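Uncharacterized protein (Bacteroides fragilis, PDB 3NNG) is of unknown function but carries an F5/8 type C (discoidin-like) domain that binds calcium and, as in relatives, may recognise carbohydrate or another surface ligand. Local coordinates at residues A[72-77]-A[126-131]. The protein carries 1 engineered substitution. Numbering follows the deposited sequence.
Sequences VTLTGF and AAIEPP
Phe77 and Ala126 form an antiparallel hydrogen-bonded pair whose backbone groups satisfy each other. Ala126 N donates to Phe77 O at 2.7 Å with an N-H...O angle of 178°. The donor lies nearly on the carbonyl axis (C=O...N 168°), while Phe77 N reaches Ala126 O at 2.9 Å with a moderate bend. The same pair meets through side chains. With chi1 at 70°, CG of Phe77 sits between its backbone N and carbonyl carbon, and the ring turns one face to the methyl of Ala126; Ala126 CB lies 4.0 Å from the centroid of the Phe77 ring, a CH-pi contact. Next comes the non-hydrogen-bonded pair Gly76–Ala127, and CG1 of Ile128 packs 3.5 Å from CA of Gly76. Beyond it Ile128 N donates to Thr75 O at 2.7 Å; the N–H is well aligned, yet the donor stands above the carbonyl plane. This ladder joins strand 71-79 to the start of strand 124-144 in the antiparallel beta-sandwich of the discoidin-like fold, and strand 148-159 pairs with the other edge of 71-79, where Tyr157 bonds to the backbone of Thr75 and Gly76. The second chain segment turns a corner at Glu129 and Pro130, the latter preceded by a cis peptide. A water hydrogen-bonds Thr75 OG1 and is placed to donate to Ile128 O and Glu129 OE1, though more acceptors surround it than it has protons; Glu129 N bonds to Tyr109 OH. Pro131 then returns to 72-77: its CA lies 3.0 Å from Leu74 O in a bent CA-H...O contact, and its CB touches CG2 of Thr73 at 3.6 Å.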
loop_
_atom_site.group_PDB
_atom_site.type_symbol
_atom_site.label_atom_id
_atom_site.label_comp_id
_atom_site.label_asym_id
_atom_site.label_seq_id
_atom_site.Cartn_x
_atom_site.Cartn_y
_atom_site.Cartn_z
ATOM N N VAL A 72 7.638 -9.718 -8.751
ATOM C CA VAL A 72 6.436 -10.401 -9.194
ATOM C C VAL A 72 5.811 -9.725 -10.402
ATOM O O VAL A 72 6.018 -8.536 -10.663
ATOM C CB VAL A 72 5.371 -10.500 -8.081
ATOM C CG1 VAL A 72 5.993 -10.957 -6.756
ATOM C CG2 VAL A 72 4.642 -9.170 -7.907
ATOM N N THR A 73 5.035 -10.503 -11.136
ATOM C CA THR A 73 4.182 -9.937 -12.149
ATOM C C THR A 73 2.932 -9.435 -11.426
ATOM O O THR A 73 2.050 -10.211 -11.078
ATOM C CB THR A 73 3.890 -10.981 -13.228
ATOM O OG1 THR A 73 5.132 -11.300 -13.867
ATOM C CG2 THR A 73 2.903 -10.441 -14.260
ATOM N N LEU A 74 2.885 -8.129 -11.182
ATOM C CA LEU A 74 1.891 -7.536 -10.284
ATOM C C LEU A 74 0.517 -7.403 -10.919
ATOM O O LEU A 74 0.355 -6.664 -11.894
ATOM C CB LEU A 74 2.378 -6.156 -9.840
ATOM C CG LEU A 74 1.482 -5.388 -8.881
ATOM C CD1 LEU A 74 1.246 -6.228 -7.623
ATOM C CD2 LEU A 74 2.109 -4.035 -8.533
ATOM N N THR A 75 -0.478 -8.091 -10.349
ATOM C CA THR A 75 -1.838 -8.044 -10.891
ATOM C C THR A 75 -2.745 -7.042 -10.166
ATOM O O THR A 75 -3.795 -6.660 -10.669
ATOM C CB THR A 75 -2.508 -9.446 -10.923
ATOM O OG1 THR A 75 -3.739 -9.367 -11.650
ATOM C CG2 THR A 75 -2.793 -9.959 -9.511
ATOM N N GLY A 76 -2.332 -6.602 -8.990
ATOM C CA GLY A 76 -3.105 -5.607 -8.272
ATOM C C GLY A 76 -2.621 -5.517 -6.845
ATOM O O GLY A 76 -1.643 -6.172 -6.483
ATOM N N PHE A 77 -3.302 -4.714 -6.030
ATOM C CA PHE A 77 -2.987 -4.667 -4.619
ATOM C C PHE A 77 -4.272 -4.438 -3.834
ATOM O O PHE A 77 -5.343 -4.208 -4.411
ATOM C CB PHE A 77 -1.965 -3.559 -4.337
ATOM C CG PHE A 77 -2.516 -2.183 -4.503
ATOM C CD1 PHE A 77 -2.621 -1.609 -5.764
ATOM C CD2 PHE A 77 -2.949 -1.467 -3.406
ATOM C CE1 PHE A 77 -3.144 -0.334 -5.922
ATOM C CE2 PHE A 77 -3.482 -0.201 -3.547
ATOM C CZ PHE A 77 -3.575 0.372 -4.811
ATOM N N ALA A 126 -7.459 -3.223 -5.815
ATOM C CA ALA A 126 -7.259 -2.350 -6.956
ATOM C C ALA A 126 -6.448 -3.110 -7.994
ATOM O O ALA A 126 -5.305 -3.488 -7.743
ATOM C CB ALA A 126 -6.557 -1.072 -6.542
ATOM N N ALA A 127 -7.062 -3.348 -9.148
ATOM C CA ALA A 127 -6.439 -4.108 -10.222
ATOM C C ALA A 127 -5.332 -3.319 -10.921
ATOM O O ALA A 127 -5.439 -2.108 -11.120
ATOM C CB ALA A 127 -7.507 -4.550 -11.234
ATOM N N ILE A 128 -4.259 -4.021 -11.279
ATOM C CA ILE A 128 -3.210 -3.457 -12.119
ATOM C C ILE A 128 -3.282 -4.157 -13.474
ATOM O O ILE A 128 -3.058 -5.374 -13.581
ATOM C CB ILE A 128 -1.816 -3.671 -11.511
ATOM C CG1 ILE A 128 -1.719 -3.023 -10.133
ATOM C CG2 ILE A 128 -0.733 -3.102 -12.436
ATOM C CD1 ILE A 128 -1.621 -1.538 -10.182
ATOM N N GLU A 129 -3.600 -3.391 -14.508
ATOM C CA GLU A 129 -3.936 -3.982 -15.792
ATOM C C GLU A 129 -3.209 -3.339 -16.971
ATOM O O GLU A 129 -3.237 -2.114 -17.129
ATOM C CB GLU A 129 -5.447 -3.900 -16.012
ATOM C CG GLU A 129 -5.911 -4.582 -17.290
ATOM C CD GLU A 129 -5.834 -6.099 -17.215
ATOM O OE1 GLU A 129 -6.125 -6.661 -16.134
ATOM O OE2 GLU A 129 -5.494 -6.725 -18.243
ATOM N N PRO A 130 -2.550 -4.166 -17.805
ATOM C CA PRO A 130 -2.347 -5.602 -17.582
ATOM C C PRO A 130 -1.384 -5.740 -16.417
ATOM O O PRO A 130 -0.803 -4.731 -16.016
ATOM C CB PRO A 130 -1.634 -6.062 -18.859
ATOM C CG PRO A 130 -1.856 -5.000 -19.847
ATOM C CD PRO A 130 -1.964 -3.726 -19.077
ATOM N N PRO A 131 -1.202 -6.956 -15.890
ATOM C CA PRO A 131 -0.240 -7.113 -14.793
ATOM C C PRO A 131 1.144 -6.599 -15.208
ATOM O O PRO A 131 1.523 -6.723 -16.383
ATOM C CB PRO A 131 -0.199 -8.633 -14.573
ATOM C CG PRO A 131 -1.466 -9.163 -15.204
ATOM C CD PRO A 131 -1.747 -8.246 -16.354
HETATM O O HOH W 1 -4.956 -7.450 -13.425
#